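Local coordinates for phosphoribosyltransferase (Thermus thermophilus, PDB 1WD5), which probably acts as a phosphoribosyltransferase, a glycosyltransferase with the type I phosphoribosyltransferase fold, although its substrate is not established, at residues 15-20 / 150-155; 123-128 / 138-143; 23-28 / 43-48; 4-9 / 35-40; 158-163 / 175-180. All blocks are in the same frame, centred on the assembly; numbering follows the deposited sequence.

Overall arrangement
Contacts 1, 2 and 3 are built on one mixed sheet; contact 4 joins two helices, and contact 5 a helix start and a loop. The centre of contact 2 lies about 4 Å from the centre of the chain, and its strand 122-126 is hydrogen-bonded to strands 150-155 (contact 1) and 26-29 (contact 3); the centres of contacts 1 and 2 are about 12 Å apart. Helix 6-17 serves contacts 1 and 4, helix 33-45 contacts 3 and 4. D128 OD2 of contact 2 pairs with R6 NE of contact 4 at 2.9 Å. Contacts 3 and 5 have centres about 25 Å apart. Segment 123-128 opens a sequence resembling the phosphoribosyl pyrophosphate loop of type I enzymes, probably the active site.

Contact 1. Residues 15-20 / 150-155; sequences EALAPL and RVVVAV
L17, near the end of helix 6-17, and L20, in the 3-10 turn that follows, come down on R150, V152 and A154, alternate residues that face the same side of strand 150-155. L20 can be traced outward. Its CB lies 3.9 Å from R150 NH2, beside the guanidinium group. CG then sits beside the backbone N (chi1 -62°), which turns the fork toward the strand. From there CD1 meets V152 CG1 tip to tip at 4.2 Å, while CD2 returns to the arginine, 4.1 Å from R150 NH2. One leucine therefore packs on a valine with one methyl and against a charged group with the other.

L17 works one helical turn earlier. Its CD2 touches A154 CB at 3.9 Å and slides past V152 CG1 at 4.1 Å, the small alanine letting the leucine come close to the strand. V152, branched at CB, fills the space between the two leucines and suits an extended backbone.

The polar part is a single hydrogen bond. R150 is stretched straight from CG to NE, and its NH1 donates a hydrogen bond to L20 O at 3.1 Å. The acceptor lies near the guanidinium plane, at its edge, but the nitrogen stands 38° out of the carbonyl plane of L20. NH2 of the same group forms a salt bridge with E171 on the neighbouring edge strand. The chemistry is thus divided: apolar contacts close the inner part, and at the margin one guanidinium gives a carbonyl of the 3-10 turn a partner and probably helps to balance the charge of E171.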
# COMPACT_ATOMS: atom_id res chain seq x y z
N GLU A 15 -15.65 7.26 -4.53
CA GLU A 15 -16.78 8.10 -4.13
C GLU A 15 -16.63 8.56 -2.67
O GLU A 15 -16.97 9.70 -2.34
CB GLU A 15 -18.09 7.32 -4.33
CG GLU A 15 -18.58 7.30 -5.78
CD GLU A 15 -19.51 6.14 -6.09
OE1 GLU A 15 -20.15 5.60 -5.17
OE2 GLU A 15 -19.62 5.78 -7.29
N ALA A 16 -16.12 7.69 -1.81
CA ALA A 16 -15.93 8.04 -0.41
C ALA A 16 -14.79 9.06 -0.28
O ALA A 16 -14.75 9.84 0.67
CB ALA A 16 -15.61 6.79 0.41
N LEU A 17 -13.87 9.05 -1.24
CA LEU A 17 -12.72 9.95 -1.22
C LEU A 17 -12.97 11.32 -1.85
O LEU A 17 -12.30 12.30 -1.51
CB LEU A 17 -11.53 9.30 -1.94
CG LEU A 17 -10.90 8.06 -1.32
CD1 LEU A 17 -9.95 7.42 -2.33
CD2 LEU A 17 -10.15 8.42 -0.04
N ALA A 18 -13.92 11.39 -2.78
CA ALA A 18 -14.24 12.63 -3.48
C ALA A 18 -14.43 13.87 -2.59
O ALA A 18 -13.95 14.95 -2.91
CB ALA A 18 -15.48 12.44 -4.35
N PRO A 19 -15.14 13.72 -1.46
CA PRO A 19 -15.36 14.86 -0.56
C PRO A 19 -14.12 15.41 0.14
O PRO A 19 -14.12 16.55 0.61
CB PRO A 19 -16.38 14.32 0.45
CG PRO A 19 -17.07 13.21 -0.30
CD PRO A 19 -15.92 12.56 -1.02
N LEU A 20 -13.06 14.61 0.21
CA LEU A 20 -11.83 15.02 0.89
C LEU A 20 -11.08 16.19 0.28
O LEU A 20 -10.21 16.77 0.92
CB LEU A 20 -10.88 13.83 1.03
CG LEU A 20 -11.40 12.65 1.86
CD1 LEU A 20 -10.31 11.59 1.96
CD2 LEU A 20 -11.80 13.14 3.24
N ARG A 150 0.18 15.37 1.53
CA ARG A 150 -0.83 14.74 2.36
C ARG A 150 -0.90 13.25 2.04
O ARG A 150 -0.67 12.84 0.89
CB ARG A 150 -2.18 15.39 2.07
CG ARG A 150 -3.36 14.82 2.82
CD ARG A 150 -4.64 15.51 2.37
NE ARG A 150 -5.82 14.99 3.05
CZ ARG A 150 -7.06 15.41 2.81
NH1 ARG A 150 -7.27 16.35 1.90
NH2 ARG A 150 -8.08 14.89 3.48
N VAL A 151 -1.20 12.44 3.05
CA VAL A 151 -1.30 11.00 2.86
C VAL A 151 -2.63 10.49 3.42
O VAL A 151 -3.01 10.81 4.54
CB VAL A 151 -0.14 10.26 3.56
CG1 VAL A 151 -0.21 8.77 3.27
CG2 VAL A 151 1.19 10.82 3.09
N VAL A 152 -3.33 9.70 2.61
CA VAL A 152 -4.60 9.12 3.01
C VAL A 152 -4.61 7.63 2.72
O VAL A 152 -4.28 7.21 1.61
CB VAL A 152 -5.79 9.75 2.25
CG1 VAL A 152 -7.08 9.05 2.64
CG2 VAL A 152 -5.89 11.23 2.55
N VAL A 153 -4.96 6.84 3.72
CA VAL A 153 -5.04 5.39 3.55
C VAL A 153 -6.49 5.09 3.19
O VAL A 153 -7.40 5.43 3.94
CB VAL A 153 -4.68 4.64 4.84
CG1 VAL A 153 -5.03 3.16 4.70
CG2 VAL A 153 -3.19 4.81 5.13
N ALA A 154 -6.71 4.44 2.05
CA ALA A 154 -8.07 4.12 1.62
C ALA A 154 -8.21 2.64 1.29
O ALA A 154 -7.49 2.10 0.44
CB ALA A 154 -8.44 4.97 0.41
N VAL A 155 -9.16 1.98 1.95
CA VAL A 155 -9.39 0.55 1.75
C VAL A 155 -10.87 0.17 1.80
O VAL A 155 -11.63 0.70 2.60
CB VAL A 155 -8.65 -0.27 2.83
CG1 VAL A 155 -7.16 -0.01 2.75
CG2 VAL A 155 -9.18 0.11 4.21

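Contact 2. Residues 123-128 / 138-143; sequences VVLVDD and AALSVV
Strand 123-126 and helix 138-143, which meet through L125, V123, A139, L140 and V143, run nearly antiparallel, their directions 160° apart and their axes 10.2 Å from each other at the closest. No hydrogen bond crosses between them; the join is made by aliphatic side chains alone.

L125 carries most of it. With CG beside the backbone N and anti to the carbonyl carbon (chi1 -75°), its fork reaches into the helix and divides its two methyls between different partners. CD1 presses against L140 CD2 at 3.4 Å, tighter than ordinary van der Waals contact, and also meets A139 CB at 4.2 Å. CD2 slides alongside V143 CG2 at 4.2 Å. The side chain of L140 leaves the helix to one side, and its CD2 branch comes to L125. The methyl of A139 is small enough to let the leucine approach the helix at that turn. Further along, V123 CG1 and V143 CG1 touch at 4.2 Å, two buried, branched side chains in contact.

This is the strand-to-helix half of the beta-alpha-beta unit 122-126, 134-144, 150-155. L28 of strand 26-29 touches V123, L125 and V143 alike, V52 and V54 of strand 48-59 reach the helix at A139 and V142, and on the other face of the sheet V126 packs on V37 and A38 of helix 33-45.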
# COMPACT_ATOMS: atom_id res chain seq x y z
N VAL A 123 -1.15 12.07 -1.72
CA VAL A 123 -0.95 10.65 -1.98
C VAL A 123 -2.00 9.78 -1.28
O VAL A 123 -2.26 9.93 -0.09
CB VAL A 123 0.45 10.20 -1.50
CG1 VAL A 123 0.64 8.72 -1.78
CG2 VAL A 123 1.52 11.03 -2.20
N VAL A 124 -2.59 8.86 -2.05
CA VAL A 124 -3.59 7.93 -1.54
C VAL A 124 -3.03 6.51 -1.61
O VAL A 124 -2.62 6.05 -2.68
CB VAL A 124 -4.89 7.99 -2.38
CG1 VAL A 124 -5.92 7.03 -1.82
CG2 VAL A 124 -5.43 9.40 -2.38
N LEU A 125 -2.99 5.82 -0.47
CA LEU A 125 -2.50 4.44 -0.42
C LEU A 125 -3.70 3.51 -0.43
O LEU A 125 -4.59 3.63 0.40
CB LEU A 125 -1.67 4.22 0.85
CG LEU A 125 -0.27 4.83 0.83
CD1 LEU A 125 0.37 4.71 2.21
CD2 LEU A 125 0.57 4.10 -0.22
N VAL A 126 -3.70 2.56 -1.37
CA VAL A 126 -4.82 1.64 -1.52
C VAL A 126 -4.46 0.15 -1.62
O VAL A 126 -3.42 -0.21 -2.16
CB VAL A 126 -5.62 1.98 -2.81
CG1 VAL A 126 -6.86 1.11 -2.90
CG2 VAL A 126 -5.98 3.45 -2.84
N ASP A 127 -5.34 -0.69 -1.09
CA ASP A 127 -5.19 -2.15 -1.18
C ASP A 127 -6.63 -2.66 -1.22
O ASP A 127 -7.55 -1.92 -0.85
CB ASP A 127 -4.46 -2.73 0.04
CG ASP A 127 -3.87 -4.12 -0.25
OD1 ASP A 127 -4.10 -4.65 -1.37
OD2 ASP A 127 -3.18 -4.68 0.62
N ASP A 128 -6.85 -3.89 -1.67
CA ASP A 128 -8.22 -4.40 -1.73
C ASP A 128 -8.79 -4.75 -0.36
O ASP A 128 -9.98 -5.00 -0.23
CB ASP A 128 -8.34 -5.62 -2.67
CG ASP A 128 -7.33 -6.71 -2.37
OD1 ASP A 128 -6.81 -6.79 -1.24
OD2 ASP A 128 -7.05 -7.53 -3.29
N ALA A 138 4.23 -0.52 6.42
CA ALA A 138 5.54 -0.40 5.79
C ALA A 138 5.45 0.63 4.67
O ALA A 138 6.36 1.44 4.49
CB ALA A 138 5.97 -1.75 5.22
N ALA A 139 4.34 0.60 3.93
CA ALA A 139 4.14 1.54 2.84
C ALA A 139 4.13 2.97 3.38
O ALA A 139 4.74 3.86 2.80
CB ALA A 139 2.83 1.25 2.11
N LEU A 140 3.44 3.17 4.49
CA LEU A 140 3.36 4.49 5.11
C LEU A 140 4.74 4.98 5.53
O LEU A 140 5.10 6.13 5.28
CB LEU A 140 2.44 4.46 6.34
CG LEU A 140 0.92 4.49 6.10
CD1 LEU A 140 0.20 4.33 7.43
CD2 LEU A 140 0.53 5.82 5.46
N SER A 141 5.50 4.11 6.18
CA SER A 141 6.84 4.49 6.64
C SER A 141 7.71 5.02 5.52
O SER A 141 8.41 6.02 5.69
CB SER A 141 7.51 3.29 7.31
OG SER A 141 6.87 2.99 8.54
N VAL A 142 7.69 4.35 4.37
CA VAL A 142 8.50 4.78 3.23
C VAL A 142 7.94 6.05 2.60
O VAL A 142 8.68 7.01 2.36
CB VAL A 142 8.60 3.68 2.15
CG1 VAL A 142 9.33 4.21 0.93
CG2 VAL A 142 9.34 2.46 2.72
N VAL A 143 6.64 6.06 2.32
CA VAL A 143 6.01 7.22 1.71
C VAL A 143 6.17 8.51 2.52
O VAL A 143 6.39 9.57 1.95
CB VAL A 143 4.50 6.96 1.47
CG1 VAL A 143 3.84 8.21 0.91
CG2 VAL A 143 4.33 5.80 0.49

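Contact 3. Residues 23-28 / 43-48; sequences EAPVVL and RRLGGE
V26 and E48 form a parallel bridge, held by two backbone hydrogen bonds that reach from E48 to the residues on either side of V26. E48 N donates to P25 O at 3.0 Å, and E48 O accepts from V27 N at 2.8 Å. A weaker contact of the same backbone joins V26 CA to E48 O at 3.5 Å.

Apolar contact lies to one side. P25 CG touches L45 CD1 at 4.3 Å, so the rigid ring covers the last part of helix 33-45; L45 in turn packs on L17. V27 packs on A38, V41 and A42 of the same helix.

Two glycines suit the turn. G46 has positive phi (69°), a conformation easy for glycine, and is the first residue to leave the helix. G47 comes very near the strand, its CA 3.3 Å from P25 O, and a side chain at this position would run into that oxygen.

The charges belong to E48, whose side chain lies on the same face of the sheet as V26. With CG anti to the backbone N (chi1 170°) and the next torsion also near 180°, the chain is extended, and its carboxylate pairs with R113 through OE2 and R121 through OE1. Burial of its aliphatic part beside the strand is therefore compatible with a charged end held by two arginines.

Altogether this is the return of a beta-alpha-beta crossover: strand 26-29 leads into helix 33-45, and a glycine-rich turn delivers the chain to strand 48-59 alongside its parallel neighbour in the sheet of the phosphoribosyltransferase fold.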
# COMPACT_ATOMS: atom_id res chain seq x y z
N GLU A 23 -6.27 16.91 -4.56
CA GLU A 23 -6.04 17.53 -5.86
C GLU A 23 -5.09 16.70 -6.72
O GLU A 23 -3.93 16.50 -6.35
CB GLU A 23 -5.48 18.94 -5.68
CG GLU A 23 -6.38 19.83 -4.83
CD GLU A 23 -5.83 21.23 -4.66
OE1 GLU A 23 -4.69 21.37 -4.19
OE2 GLU A 23 -6.55 22.19 -5.00
N ALA A 24 -5.59 16.22 -7.86
CA ALA A 24 -4.79 15.41 -8.78
C ALA A 24 -3.87 14.51 -7.95
O ALA A 24 -2.65 14.59 -8.04
CB ALA A 24 -3.96 16.30 -9.69
N PRO A 25 -4.47 13.65 -7.12
CA PRO A 25 -3.70 12.74 -6.26
C PRO A 25 -2.94 11.64 -6.97
O PRO A 25 -3.31 11.22 -8.06
CB PRO A 25 -4.77 12.18 -5.34
CG PRO A 25 -5.95 12.06 -6.26
CD PRO A 25 -5.91 13.38 -7.01
N VAL A 26 -1.85 11.20 -6.34
CA VAL A 26 -1.06 10.10 -6.86
C VAL A 26 -1.65 8.95 -6.05
O VAL A 26 -1.55 8.93 -4.83
CB VAL A 26 0.44 10.24 -6.51
CG1 VAL A 26 1.20 9.02 -6.99
CG2 VAL A 26 1.00 11.49 -7.16
N VAL A 27 -2.29 8.01 -6.74
CA VAL A 27 -2.91 6.86 -6.08
C VAL A 27 -1.96 5.67 -6.15
O VAL A 27 -1.71 5.13 -7.23
CB VAL A 27 -4.25 6.50 -6.75
CG1 VAL A 27 -4.96 5.41 -5.96
CG2 VAL A 27 -5.12 7.74 -6.84
N LEU A 28 -1.44 5.27 -5.00
CA LEU A 28 -0.50 4.15 -4.92
C LEU A 28 -1.18 2.87 -4.47
O LEU A 28 -1.78 2.82 -3.39
CB LEU A 28 0.63 4.49 -3.94
CG LEU A 28 1.43 5.75 -4.24
CD1 LEU A 28 2.55 5.90 -3.21
CD2 LEU A 28 2.02 5.68 -5.65
N ARG A 43 -8.71 6.52 -11.88
CA ARG A 43 -9.52 6.91 -13.03
C ARG A 43 -10.75 7.72 -12.64
O ARG A 43 -11.15 8.63 -13.36
CB ARG A 43 -9.94 5.66 -13.82
CG ARG A 43 -8.77 4.93 -14.48
CD ARG A 43 -9.17 3.59 -15.10
NE ARG A 43 -7.99 2.96 -15.70
CZ ARG A 43 -7.42 3.39 -16.82
NH1 ARG A 43 -7.93 4.43 -17.47
NH2 ARG A 43 -6.32 2.80 -17.28
N ARG A 44 -11.34 7.41 -11.49
CA ARG A 44 -12.53 8.14 -11.05
C ARG A 44 -12.20 9.51 -10.46
O ARG A 44 -12.97 10.45 -10.59
CB ARG A 44 -13.33 7.31 -10.04
CG ARG A 44 -13.70 5.92 -10.56
CD ARG A 44 -15.16 5.60 -10.38
NE ARG A 44 -15.55 4.42 -11.14
CZ ARG A 44 -16.79 4.17 -11.55
NH1 ARG A 44 -17.76 5.02 -11.27
NH2 ARG A 44 -17.05 3.08 -12.27
N LEU A 45 -11.04 9.62 -9.82
CA LEU A 45 -10.64 10.90 -9.21
C LEU A 45 -9.81 11.79 -10.14
O LEU A 45 -9.45 12.90 -9.77
CB LEU A 45 -9.85 10.65 -7.93
CG LEU A 45 -10.58 10.07 -6.71
CD1 LEU A 45 -9.59 9.89 -5.57
CD2 LEU A 45 -11.69 11.02 -6.29
N GLY A 46 -9.51 11.31 -11.34
CA GLY A 46 -8.71 12.09 -12.25
C GLY A 46 -7.29 12.20 -11.74
O GLY A 46 -6.61 13.22 -11.94
N GLY A 47 -6.83 11.16 -11.05
CA GLY A 47 -5.49 11.15 -10.52
C GLY A 47 -4.53 10.33 -11.36
O GLY A 47 -4.82 9.99 -12.51
N GLU A 48 -3.38 10.01 -10.77
CA GLU A 48 -2.34 9.24 -11.45
C GLU A 48 -2.05 7.94 -10.70
O GLU A 48 -1.81 7.94 -9.49
CB GLU A 48 -1.07 10.09 -11.55
CG GLU A 48 0.17 9.34 -12.01
CD GLU A 48 1.32 10.28 -12.34
OE1 GLU A 48 1.51 11.27 -11.60
OE2 GLU A 48 2.03 10.02 -13.33

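Contact 4. Residues 4-9 / 35-40; sequences RDRRHA and VVVADE
R7 is the hub of the contact, its guanidinium edge meeting two carboxylates from successive residues of helix 33-45. NH1 bonds D39 OD2 at 2.8 Å through the anti lone pair of that oxygen, and E40 OE1 at 2.9 Å. NH2 adds a longer bond to D39 OD2 at 3.1 Å, so one oxygen accepts two hydrogen bonds from the same guanidinium. Both carboxylates stand almost perpendicular to the guanidinium plane, 89° in each case.

The bend of R7 at chi2 (-82°) brings the group round to the other helix. V36 CG1 lies over one face of it, 3.9 Å from R7 NE, and is also 3.7 Å from R6 CB. R6 CB meets V37 CG2 as well, so small branched residues permit a close approach of the helices. Further out, R43 shares D39 OD2, W206 bonds D39 OD1 and R44 holds E40 OE2, while D5 caps helix 6-17 by accepting from H8 N. A leucine replacing R7 would probably leave D39 and E40, neighbours in sequence, with one cation fewer to balance them and the helices less firmly tied. The network thus alternates acids and bases, likely keeping both carboxylates ionised.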
# COMPACT_ATOMS: atom_id res chain seq x y z
N ARG A 4 -18.85 -6.94 -5.62
CA ARG A 4 -18.91 -7.84 -6.76
C ARG A 4 -17.49 -8.25 -7.14
O ARG A 4 -17.21 -9.42 -7.38
CB ARG A 4 -19.56 -7.17 -7.97
CG ARG A 4 -21.01 -6.71 -7.77
CD ARG A 4 -21.66 -6.38 -9.12
NE ARG A 4 -20.96 -5.31 -9.83
CZ ARG A 4 -21.16 -4.01 -9.63
NH1 ARG A 4 -22.06 -3.60 -8.74
NH2 ARG A 4 -20.46 -3.11 -10.30
N ASP A 5 -16.60 -7.25 -7.20
CA ASP A 5 -15.20 -7.45 -7.54
C ASP A 5 -14.37 -6.24 -7.12
O ASP A 5 -14.89 -5.30 -6.52
CB ASP A 5 -15.03 -7.71 -9.05
CG ASP A 5 -15.80 -6.71 -9.90
OD1 ASP A 5 -15.77 -5.50 -9.60
OD2 ASP A 5 -16.43 -7.14 -10.89
N ARG A 6 -13.08 -6.26 -7.44
CA ARG A 6 -12.20 -5.16 -7.07
C ARG A 6 -12.51 -3.82 -7.76
O ARG A 6 -12.28 -2.76 -7.18
CB ARG A 6 -10.74 -5.55 -7.31
CG ARG A 6 -10.24 -6.70 -6.42
CD ARG A 6 -8.76 -6.96 -6.66
NE ARG A 6 -8.24 -8.11 -5.91
CZ ARG A 6 -8.40 -9.38 -6.27
NH1 ARG A 6 -9.08 -9.68 -7.37
NH2 ARG A 6 -7.86 -10.35 -5.55
N ARG A 7 -13.05 -3.86 -8.97
CA ARG A 7 -13.40 -2.63 -9.68
C ARG A 7 -14.58 -1.97 -8.98
O ARG A 7 -14.64 -0.74 -8.85
CB ARG A 7 -13.79 -2.94 -11.14
CG ARG A 7 -12.62 -3.32 -12.04
CD ARG A 7 -11.89 -2.10 -12.56
NE ARG A 7 -10.62 -2.42 -13.20
CZ ARG A 7 -9.68 -1.52 -13.48
NH1 ARG A 7 -9.88 -0.25 -13.17
NH2 ARG A 7 -8.52 -1.89 -14.01
N HIS A 8 -15.52 -2.79 -8.52
CA HIS A 8 -16.71 -2.31 -7.82
C HIS A 8 -16.30 -1.61 -6.52
O HIS A 8 -16.80 -0.54 -6.20
CB HIS A 8 -17.62 -3.49 -7.47
CG HIS A 8 -18.86 -3.10 -6.74
ND1 HIS A 8 -19.57 -3.98 -5.95
CD2 HIS A 8 -19.55 -1.93 -6.69
CE1 HIS A 8 -20.64 -3.38 -5.46
NE2 HIS A 8 -20.64 -2.13 -5.89
N ALA A 9 -15.39 -2.23 -5.78
CA ALA A 9 -14.93 -1.66 -4.52
C ALA A 9 -14.16 -0.37 -4.81
O ALA A 9 -14.23 0.59 -4.03
CB ALA A 9 -14.03 -2.65 -3.79
N VAL A 35 -3.61 -3.04 -6.81
CA VAL A 35 -3.38 -2.19 -7.97
C VAL A 35 -4.66 -2.05 -8.78
O VAL A 35 -4.89 -1.02 -9.40
CB VAL A 35 -2.24 -2.74 -8.86
CG1 VAL A 35 -2.09 -1.89 -10.11
CG2 VAL A 35 -0.93 -2.74 -8.08
N VAL A 36 -5.50 -3.08 -8.76
CA VAL A 36 -6.76 -3.02 -9.50
C VAL A 36 -7.68 -1.99 -8.85
O VAL A 36 -8.27 -1.15 -9.54
CB VAL A 36 -7.49 -4.38 -9.51
CG1 VAL A 36 -8.83 -4.24 -10.22
CG2 VAL A 36 -6.63 -5.42 -10.22
N VAL A 37 -7.81 -2.05 -7.53
CA VAL A 37 -8.65 -1.11 -6.82
C VAL A 37 -8.09 0.30 -7.02
O VAL A 37 -8.84 1.24 -7.27
CB VAL A 37 -8.71 -1.40 -5.30
CG1 VAL A 37 -9.65 -0.42 -4.62
CG2 VAL A 37 -9.18 -2.85 -5.06
N ALA A 38 -6.77 0.43 -6.92
CA ALA A 38 -6.09 1.71 -7.07
C ALA A 38 -6.30 2.33 -8.46
O ALA A 38 -6.52 3.54 -8.59
CB ALA A 38 -4.60 1.55 -6.80
N ASP A 39 -6.22 1.50 -9.49
CA ASP A 39 -6.41 1.98 -10.85
C ASP A 39 -7.81 2.56 -11.03
O ASP A 39 -7.98 3.61 -11.65
CB ASP A 39 -6.20 0.84 -11.86
CG ASP A 39 -6.37 1.30 -13.30
OD1 ASP A 39 -5.46 1.96 -13.83
OD2 ASP A 39 -7.43 1.01 -13.89
N GLU A 40 -8.82 1.88 -10.50
CA GLU A 40 -10.19 2.36 -10.62
C GLU A 40 -10.33 3.69 -9.89
O GLU A 40 -10.98 4.61 -10.37
CB GLU A 40 -11.17 1.33 -10.05
CG GLU A 40 -12.66 1.62 -10.30
CD GLU A 40 -13.03 1.69 -11.78
OE1 GLU A 40 -12.39 0.97 -12.59
OE2 GLU A 40 -13.96 2.44 -12.13

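Contact 5. Residues 158-163 / 175-180; sequences ASPEAV and LSVPQD
A158 N donates to S176 O at 2.9 Å, joining the approach to helix 160-167 to the segment that follows strand 171-174. The carbonyl of A158 itself is less well served. A158 O has no hydrogen-bond partner although it is buried, and it is met by V177 CA at 3.2 Å, with the CA-H pointing at it (156° at the hydrogen). P178 CD lies 3.5 Å from A158 O.

V177 does most of the apolar work. CG1, anti to the backbone N, rests 4.1 Å from P160 CG and 3.5 Å from A158 O, while CG2 faces V163 CG2 at 3.8 Å. A branched residue suits the place because its two methyls serve two helix residues one turn apart. Cut back to alanine, V177 would probably leave a gap beside P160 and V163 and A158 O less enclosed.

P160 fits as the first residue of the helix, where the first-turn N-H has no helical acceptor, so its absence costs little. Its ring also meets segment 175-180: CG lies 3.3 Å from Q179 OE1, and CD lies 3.5 Å from P178 O. S159 is the N-cap, its OG accepting from A162 N and bonded also to A131 O, which fixes the helix start against a loop. The chemistry implies a join of one true backbone hydrogen bond, then carbon-oxygen and methyl contacts, with prolines on both sides limiting the N-H groups available.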
# COMPACT_ATOMS: atom_id res chain seq x y z
N ALA A 158 -11.61 -3.49 6.23
CA ALA A 158 -10.51 -3.62 7.19
C ALA A 158 -10.96 -4.17 8.54
O ALA A 158 -12.13 -4.03 8.92
CB ALA A 158 -9.83 -2.27 7.38
N SER A 159 -10.04 -4.79 9.26
CA SER A 159 -10.35 -5.32 10.58
C SER A 159 -10.24 -4.18 11.58
O SER A 159 -9.53 -3.21 11.34
CB SER A 159 -9.35 -6.41 10.97
OG SER A 159 -8.08 -5.85 11.24
N PRO A 160 -10.96 -4.27 12.70
CA PRO A 160 -10.89 -3.20 13.71
C PRO A 160 -9.44 -2.94 14.12
O PRO A 160 -9.01 -1.79 14.25
CB PRO A 160 -11.72 -3.76 14.85
CG PRO A 160 -12.77 -4.55 14.13
CD PRO A 160 -11.96 -5.28 13.08
N GLU A 161 -8.69 -4.01 14.32
CA GLU A 161 -7.29 -3.92 14.74
C GLU A 161 -6.45 -3.13 13.74
O GLU A 161 -5.71 -2.23 14.11
CB GLU A 161 -6.70 -5.33 14.88
CG GLU A 161 -7.53 -6.31 15.69
CD GLU A 161 -8.77 -6.80 14.95
OE1 GLU A 161 -9.78 -6.06 14.91
OE2 GLU A 161 -8.74 -7.92 14.41
N ALA A 162 -6.57 -3.49 12.46
CA ALA A 162 -5.82 -2.83 11.41
C ALA A 162 -6.12 -1.33 11.38
O ALA A 162 -5.22 -0.50 11.26
CB ALA A 162 -6.14 -3.46 10.06
N VAL A 163 -7.40 -0.99 11.48
CA VAL A 163 -7.80 0.41 11.46
C VAL A 163 -7.11 1.21 12.55
O VAL A 163 -6.57 2.28 12.30
CB VAL A 163 -9.33 0.55 11.62
CG1 VAL A 163 -9.71 2.02 11.75
CG2 VAL A 163 -10.03 -0.07 10.42
N LEU A 175 -14.40 1.64 3.86
CA LEU A 175 -15.82 1.50 3.54
C LEU A 175 -16.54 0.60 4.53
O LEU A 175 -17.71 0.81 4.84
CB LEU A 175 -15.99 0.94 2.13
CG LEU A 175 -15.39 1.75 0.98
CD1 LEU A 175 -15.72 1.07 -0.35
CD2 LEU A 175 -15.94 3.16 1.01
N SER A 176 -15.82 -0.40 5.03
CA SER A 176 -16.40 -1.35 5.97
C SER A 176 -15.35 -1.85 6.95
O SER A 176 -14.22 -2.16 6.57
CB SER A 176 -17.00 -2.53 5.21
OG SER A 176 -17.26 -3.61 6.08
N VAL A 177 -15.74 -1.92 8.22
CA VAL A 177 -14.87 -2.40 9.29
C VAL A 177 -15.69 -3.37 10.13
O VAL A 177 -16.13 -3.03 11.23
CB VAL A 177 -14.40 -1.23 10.18
CG1 VAL A 177 -13.45 -1.75 11.26
CG2 VAL A 177 -13.72 -0.17 9.33
N PRO A 178 -15.92 -4.58 9.61
CA PRO A 178 -16.70 -5.60 10.32
C PRO A 178 -16.11 -6.06 11.65
O PRO A 178 -14.95 -6.48 11.71
CB PRO A 178 -16.80 -6.73 9.29
CG PRO A 178 -15.52 -6.59 8.52
CD PRO A 178 -15.42 -5.10 8.33
N GLN A 179 -16.91 -5.98 12.70
CA GLN A 179 -16.50 -6.40 14.04
C GLN A 179 -16.12 -7.87 14.07
O GLN A 179 -15.45 -8.32 14.99
CB GLN A 179 -17.62 -6.14 15.05
CG GLN A 179 -17.73 -4.71 15.52
CD GLN A 179 -16.59 -4.31 16.44
OE1 GLN A 179 -15.43 -4.25 16.02
NE2 GLN A 179 -16.91 -4.03 17.70
N ASP A 180 -16.56 -8.61 13.06
CA ASP A 180 -16.26 -10.04 12.97
C ASP A 180 -15.46 -10.35 11.71
O ASP A 180 -15.68 -11.36 11.05
CB ASP A 180 -17.57 -10.84 12.98
CG ASP A 180 -18.50 -10.45 11.85
OD1 ASP A 180 -18.78 -9.24 11.68
OD2 ASP A 180 -18.98 -11.36 11.13